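Local coordinates for protein aspartate semialdehyde dehydrogenase (Francisella tularensis subsp. tularensis, PDB 4WOJ) that probably catalyses the NADPH-dependent reductive dephosphorylation of L-aspartyl-4-phosphate to L-aspartate semialdehyde, a step towards lysine, threonine and methionine, at residues 244-247 with 248-252; 87-90 with 91-95. All blocks are in the same frame, centred on the assembly; numbering follows the deposited sequence.

Both contacts are local, within one helix, between side chains three to five residues apart. Interaction 1 lies on helix 242-255, within the dimerisation domain, and is buried. Interaction 2 lies at the C-terminal end of helix 81-93, within the NAD-binding domain, and is only partly buried. They share no element: their centres are about 28 Å apart and their nearest atoms about 16 Å. Residues 244-252 face the core, the second subunit and the neighbourhood of the predicted catalytic cysteine, with buried carboxylates held by outside partners. Residues 87-95 pair an apolar inner side with a histidine-arginine side, and finish in a helix cap.

Interaction 1 of 2, residues 244-247 with 248-252; sequences EYKA and ATELN
Thr249 reaches back one turn to Tyr245 within helix 242-255. Its OG1 donates a hydrogen bond to Tyr245 O at 3.1 Å. With chi1 at 38°, OG1 sits between its own backbone N and carbonyl carbon, and from there it reaches Tyr245 O. The same OG1 is also over one face of the Tyr245 ring, towards the rim, 3.9 Å from CZ. Thr249 CG2 touches the ring as well, 4.1 Å from CE1. The two side chains cross at about a right angle.

Backbone bonds carry the helix through the contact. Glu250 N donates to Lys246 O at 3.2 Å, and Leu251 N to Ala247 O at 3.1 Å. In the next turn Ala248 O takes two donors, Asn252 N and Asn252 ND2, from opposite faces of its plane. The ND2 bond is 2.7 Å long. ND2 also donates to Ile261 O, and OD1 bonds Thr257.

Lys246 and Glu250 run side by side, pointing the same way. A carboxylate oxygen lies against the methylenes: Glu250 OE2 is 3.4 Å from Lys246 CB. Lys246 NZ is 5.9 Å from Glu250 OE2, so the charged ends are not in contact. The Glu250 carboxylate instead binds Asn140 N through OE1 and forms a salt bridge to Arg108 through OE2.

Ala247 and Ala248 pack on Val263, and Ala248 also meets Leu338 of the second subunit. Glu244 binds Thr241 N and makes salt bridges to Arg333 and Lys335 of that subunit.

Glu250 is thus buried but gripped at both oxygens. Its bond to Asn140 ties the helix to the residue just before Cys141, the predicted acyl-thioester cysteine. Arg108 would probably stabilise the negative charge of this carboxylate.

Interaction 2 of 2, residues 87-90 with 91-95; sequences IHHK and LREAG
His88 and Arg92 meet one turn apart on helix 81-93. His88 NE2 lies 3.8 Å from Arg92 NE, with the ring and guanidinium planes 89° apart. This is not a stack. Both groups converge on Asp135: His88 NE2 hydrogen-bonds its OD1, and Arg92 NH2 forms a salt bridge to the same oxygen. Arg92 bends at chi2 (-68°), and its NH1 binds the carbonyl oxygens of Gly98 and Trp96. These bonds fix the rotation of the guanidinium. The His88 ring also meets Trp100 edge-to-face.

The apolar contact is between Ile87 and Leu91. Ile87 CG2 touches Leu91 CD1 at 3.8 Å. CG2 stands opposite its own backbone N, a placement that sets it beside the carbonyl and facing the next turn. Both side chains also pack on Leu69 of helix 66-70.

Glu93 runs beside His89, pointing the same way, with its aliphatic CG 3.1 Å from His89 O. Its OE1 is 5.9 Å from Lys90 NZ, too far for a salt bridge.

Backbone bonds continue the helix. Leu91 N donates to Ile87 O, and Arg92 N to His88 O at 3.3 Å. Glu93 N to His89 O is shorter, 2.8 Å. Ala94 N to Lys90 O is weak.

Ala94 then leaves helical geometry and Gly95 takes a positive phi of 87°. Gly95 N binds Arg92 O, and Trp96 N binds Leu91 O. This is a Schellman motif, with Gly95 at C-prime. It closes the helix of the beta-alpha-beta unit 74-77, 81-93, 99-102 in the Rossmann-type NAD-binding domain.

Interaction 1 of 2, residues 244-247 with 248-252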
ATOM      1  N   GLU B 244      -1.653 -14.399  -4.295  1.00 43.73           N
ATOM      2  CA  GLU B 244      -0.571 -13.997  -5.217  1.00 43.31           C
ATOM      3  C   GLU B 244      -0.340 -14.985  -6.382  1.00 46.73           C
ATOM      4  O   GLU B 244      -0.138 -14.580  -7.519  1.00 46.67           O
ATOM      5  CB  GLU B 244       0.733 -13.834  -4.423  1.00 41.93           C
ATOM      6  CG  GLU B 244       0.665 -12.728  -3.376  1.00 38.82           C
ATOM      7  CD  GLU B 244       1.695 -12.843  -2.257  1.00 37.39           C
ATOM      8  OE1 GLU B 244       2.421 -13.862  -2.150  1.00 38.95           O
ATOM      9  OE2 GLU B 244       1.779 -11.894  -1.460  1.00 30.66           O
ATOM     10  N   TYR B 245      -0.371 -16.278  -6.092  1.00 46.70           N
ATOM     11  CA  TYR B 245      -0.277 -17.302  -7.136  1.00 44.96           C
ATOM     12  C   TYR B 245      -1.483 -17.207  -8.129  1.00 43.98           C
ATOM     13  O   TYR B 245      -1.347 -17.538  -9.294  1.00 38.88           O
ATOM     14  CB  TYR B 245      -0.169 -18.712  -6.486  1.00 46.61           C
ATOM     15  CG  TYR B 245      -0.756 -19.831  -7.318  1.00 48.10           C
ATOM     16  CD1 TYR B 245       0.037 -20.597  -8.165  1.00 50.07           C
ATOM     17  CD2 TYR B 245      -2.129 -20.101  -7.271  1.00 52.98           C
ATOM     18  CE1 TYR B 245      -0.534 -21.603  -8.930  1.00 53.10           C
ATOM     19  CE2 TYR B 245      -2.712 -21.104  -8.033  1.00 52.12           C
ATOM     20  CZ  TYR B 245      -1.919 -21.850  -8.858  1.00 50.79           C
ATOM     21  OH  TYR B 245      -2.536 -22.834  -9.601  1.00 49.10           O
ATOM     22  N   LYS B 246      -2.670 -16.833  -7.638  1.00 43.02           N
ATOM     23  CA  LYS B 246      -3.854 -16.685  -8.498  1.00 44.04           C
ATOM     24  C   LYS B 246      -3.594 -15.763  -9.666  1.00 43.58           C
ATOM     25  O   LYS B 246      -4.124 -15.958 -10.753  1.00 42.50           O
ATOM     26  CB  LYS B 246      -5.039 -16.052  -7.755  1.00 48.61           C
ATOM     27  CG  LYS B 246      -5.724 -16.946  -6.747  1.00 52.44           C
ATOM     28  CD  LYS B 246      -6.988 -16.310  -6.187  1.00 53.55           C
ATOM     29  CE  LYS B 246      -7.575 -17.122  -5.029  1.00 52.09           C
ATOM     30  NZ  LYS B 246      -7.089 -16.648  -3.690  1.00 52.24           N
ATOM     31  N   ALA B 247      -2.843 -14.704  -9.415  1.00 41.75           N
ATOM     32  CA  ALA B 247      -2.622 -13.723 -10.443  1.00 40.27           C
ATOM     33  C   ALA B 247      -2.147 -14.341 -11.767  1.00 34.75           C
ATOM     34  O   ALA B 247      -2.838 -14.234 -12.763  1.00 35.72           O
ATOM     35  CB  ALA B 247      -1.685 -12.624  -9.972  1.00 41.97           C
ATOM     36  N   ALA B 248      -1.015 -15.023 -11.784  1.00 32.98           N
ATOM     37  CA  ALA B 248      -0.396 -15.383 -13.075  1.00 28.12           C
ATOM     38  C   ALA B 248      -1.250 -16.364 -13.855  1.00 27.10           C
ATOM     39  O   ALA B 248      -1.476 -16.200 -15.033  1.00 25.19           O
ATOM     40  CB  ALA B 248       0.998 -15.912 -12.878  1.00 27.30           C
ATOM     41  N   THR B 249      -1.741 -17.382 -13.179  1.00 33.39           N
ATOM     42  CA  THR B 249      -2.434 -18.502 -13.817  1.00 37.81           C
ATOM     43  C   THR B 249      -3.789 -18.114 -14.375  1.00 35.96           C
ATOM     44  O   THR B 249      -4.165 -18.540 -15.467  1.00 37.57           O
ATOM     45  CB  THR B 249      -2.603 -19.660 -12.813  1.00 44.86           C
ATOM     46  OG1 THR B 249      -2.893 -19.124 -11.505  1.00 45.57           O
ATOM     47  CG2 THR B 249      -1.291 -20.474 -12.758  1.00 45.36           C
ATOM     48  N   GLU B 250      -4.496 -17.283 -13.629  1.00 34.10           N
ATOM     49  CA  GLU B 250      -5.801 -16.731 -14.057  1.00 34.88           C
ATOM     50  C   GLU B 250      -5.667 -15.760 -15.243  1.00 33.16           C
ATOM     51  O   GLU B 250      -6.403 -15.866 -16.225  1.00 32.40           O
ATOM     52  CB  GLU B 250      -6.522 -16.050 -12.881  1.00 33.51           C
ATOM     53  CG  GLU B 250      -6.892 -17.038 -11.780  1.00 35.74           C
ATOM     54  CD  GLU B 250      -7.686 -16.436 -10.622  1.00 38.37           C
ATOM     55  OE1 GLU B 250      -8.190 -15.295 -10.743  1.00 44.37           O
ATOM     56  OE2 GLU B 250      -7.770 -17.105  -9.564  1.00 37.21           O
ATOM     57  N   LEU B 251      -4.708 -14.842 -15.157  1.00 31.87           N
ATOM     58  CA  LEU B 251      -4.424 -13.936 -16.277  1.00 34.02           C
ATOM     59  C   LEU B 251      -4.135 -14.727 -17.550  1.00 31.31           C
ATOM     60  O   LEU B 251      -4.674 -14.437 -18.614  1.00 32.12           O
ATOM     61  CB  LEU B 251      -3.232 -13.005 -15.981  1.00 33.67           C
ATOM     62  CG  LEU B 251      -2.818 -12.095 -17.156  1.00 33.86           C
ATOM     63  CD1 LEU B 251      -3.897 -11.054 -17.400  1.00 33.42           C
ATOM     64  CD2 LEU B 251      -1.482 -11.429 -16.947  1.00 32.38           C
ATOM     65  N   ASN B 252      -3.288 -15.736 -17.442  1.00 31.49           N
ATOM     66  CA  ASN B 252      -2.966 -16.573 -18.622  1.00 30.74           C
ATOM     67  C   ASN B 252      -4.150 -17.428 -19.085  1.00 27.84           C
ATOM     68  O   ASN B 252      -4.373 -17.602 -20.276  1.00 26.34           O
ATOM     69  CB  ASN B 252      -1.676 -17.347 -18.384  1.00 28.52           C
ATOM     70  CG  ASN B 252      -0.470 -16.413 -18.407  1.00 29.31           C
ATOM     71  OD1 ASN B 252      -0.052 -15.967 -19.477  1.00 33.90           O
ATOM     72  ND2 ASN B 252       0.028 -16.032 -17.235  1.00 27.70           N
TER

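Interaction 2 of 2, residues 87-90 with 91-95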
ATOM      1  N   ILE B  87     -22.307 -28.215  -3.177  1.00 58.14           N
ATOM      2  CA  ILE B  87     -23.514 -28.323  -3.985  1.00 57.81           C
ATOM      3  C   ILE B  87     -23.348 -28.472  -5.456  1.00 54.74           C
ATOM      4  O   ILE B  87     -24.216 -29.066  -6.091  1.00 52.83           O
ATOM      5  CB  ILE B  87     -24.444 -27.126  -3.755  1.00 58.49           C
ATOM      6  CG1 ILE B  87     -25.369 -27.470  -2.609  1.00 64.08           C
ATOM      7  CG2 ILE B  87     -25.298 -26.857  -4.985  1.00 58.95           C
ATOM      8  CD1 ILE B  87     -25.822 -26.275  -1.831  1.00 69.50           C
ATOM      9  N   HIS B  88     -22.293 -27.895  -6.008  1.00 48.01           N
ATOM     10  CA  HIS B  88     -22.141 -27.927  -7.446  1.00 48.85           C
ATOM     11  C   HIS B  88     -22.009 -29.369  -7.953  1.00 49.44           C
ATOM     12  O   HIS B  88     -22.628 -29.723  -8.958  1.00 50.13           O
ATOM     13  CB  HIS B  88     -20.960 -27.058  -7.861  1.00 46.47           C
ATOM     14  CG  HIS B  88     -20.584 -27.191  -9.298  1.00 45.09           C
ATOM     15  ND1 HIS B  88     -19.608 -28.059  -9.722  1.00 46.78           N
ATOM     16  CD2 HIS B  88     -21.040 -26.560 -10.408  1.00 45.41           C
ATOM     17  CE1 HIS B  88     -19.491 -27.976 -11.038  1.00 45.80           C
ATOM     18  NE2 HIS B  88     -20.353 -27.074 -11.478  1.00 44.89           N
ATOM     19  N   HIS B  89     -21.233 -30.190  -7.254  1.00 51.45           N
ATOM     20  CA  HIS B  89     -21.005 -31.575  -7.684  1.00 58.61           C
ATOM     21  C   HIS B  89     -22.278 -32.425  -7.598  1.00 54.49           C
ATOM     22  O   HIS B  89     -22.540 -33.241  -8.494  1.00 47.96           O
ATOM     23  CB  HIS B  89     -19.865 -32.230  -6.896  1.00 62.51           C
ATOM     24  CG  HIS B  89     -20.186 -32.468  -5.454  1.00 74.18           C
ATOM     25  ND1 HIS B  89     -20.120 -31.473  -4.500  1.00 77.25           N
ATOM     26  CD2 HIS B  89     -20.580 -33.590  -4.805  1.00 77.44           C
ATOM     27  CE1 HIS B  89     -20.447 -31.977  -3.323  1.00 76.92           C
ATOM     28  NE2 HIS B  89     -20.733 -33.257  -3.482  1.00 78.88           N
ATOM     29  N   LYS B  90     -23.056 -32.220  -6.538  1.00 54.29           N
ATOM     30  CA  LYS B  90     -24.368 -32.883  -6.381  1.00 60.63           C
ATOM     31  C   LYS B  90     -25.320 -32.640  -7.553  1.00 60.63           C
ATOM     32  O   LYS B  90     -26.053 -33.542  -7.959  1.00 66.12           O
ATOM     33  CB  LYS B  90     -25.072 -32.419  -5.108  1.00 61.97           C
ATOM     34  CG  LYS B  90     -24.452 -32.916  -3.813  1.00 66.56           C
ATOM     35  CD  LYS B  90     -25.314 -32.513  -2.620  1.00 72.66           C
ATOM     36  CE  LYS B  90     -24.531 -32.384  -1.317  1.00 79.73           C
ATOM     37  NZ  LYS B  90     -23.459 -33.400  -1.099  1.00 84.37           N
ATOM     38  N   LEU B  91     -25.314 -31.416  -8.071  1.00 55.36           N
ATOM     39  CA  LEU B  91     -26.117 -31.060  -9.233  1.00 52.59           C
ATOM     40  C   LEU B  91     -25.668 -31.776 -10.496  1.00 50.74           C
ATOM     41  O   LEU B  91     -26.500 -32.249 -11.260  1.00 50.75           O
ATOM     42  CB  LEU B  91     -26.092 -29.551  -9.480  1.00 54.03           C
ATOM     43  CG  LEU B  91     -26.797 -28.710  -8.413  1.00 55.73           C
ATOM     44  CD1 LEU B  91     -26.419 -27.243  -8.543  1.00 55.95           C
ATOM     45  CD2 LEU B  91     -28.310 -28.883  -8.498  1.00 57.67           C
ATOM     46  N   ARG B  92     -24.367 -31.829 -10.745  1.00 49.44           N
ATOM     47  CA  ARG B  92     -23.894 -32.495 -11.971  1.00 51.90           C
ATOM     48  C   ARG B  92     -24.096 -34.006 -11.825  1.00 55.32           C
ATOM     49  O   ARG B  92     -24.571 -34.664 -12.745  1.00 56.11           O
ATOM     50  CB  ARG B  92     -22.430 -32.161 -12.293  1.00 50.24           C
ATOM     51  CG  ARG B  92     -22.132 -30.695 -12.591  1.00 44.82           C
ATOM     52  CD  ARG B  92     -22.741 -30.212 -13.894  1.00 42.87           C
ATOM     53  NE  ARG B  92     -22.403 -28.803 -14.126  1.00 44.54           N
ATOM     54  CZ  ARG B  92     -23.200 -27.897 -14.701  1.00 44.07           C
ATOM     55  NH1 ARG B  92     -24.412 -28.232 -15.143  1.00 48.15           N
ATOM     56  NH2 ARG B  92     -22.787 -26.638 -14.838  1.00 40.29           N
ATOM     57  N   GLU B  93     -23.761 -34.521 -10.642  1.00 62.38           N
ATOM     58  CA  GLU B  93     -24.048 -35.916 -10.236  1.00 65.20           C
ATOM     59  C   GLU B  93     -25.526 -36.283 -10.382  1.00 60.27           C
ATOM     60  O   GLU B  93     -25.861 -37.425 -10.668  1.00 57.45           O
ATOM     61  CB  GLU B  93     -23.649 -36.153  -8.771  1.00 69.22           C
ATOM     62  CG  GLU B  93     -22.157 -36.367  -8.518  1.00 71.04           C
ATOM     63  CD  GLU B  93     -21.848 -36.552  -7.038  1.00 78.23           C
ATOM     64  OE1 GLU B  93     -22.777 -36.353  -6.210  1.00 82.09           O
ATOM     65  OE2 GLU B  93     -20.694 -36.903  -6.694  1.00 73.55           O
ATOM     66  N   ALA B  94     -26.397 -35.305 -10.154  1.00 59.42           N
ATOM     67  CA  ALA B  94     -27.847 -35.484 -10.307  1.00 53.86           C
ATOM     68  C   ALA B  94     -28.360 -35.113 -11.701  1.00 53.41           C
ATOM     69  O   ALA B  94     -29.536 -34.817 -11.847  1.00 51.77           O
ATOM     70  CB  ALA B  94     -28.585 -34.686  -9.241  1.00 56.20           C
ATOM     71  N   GLY B  95     -27.475 -35.109 -12.706  1.00 54.33           N
ATOM     72  CA  GLY B  95     -27.852 -34.929 -14.124  1.00 53.94           C
ATOM     73  C   GLY B  95     -27.966 -33.507 -14.687  1.00 57.41           C
ATOM     74  O   GLY B  95     -27.910 -33.322 -15.915  1.00 56.74           O
TER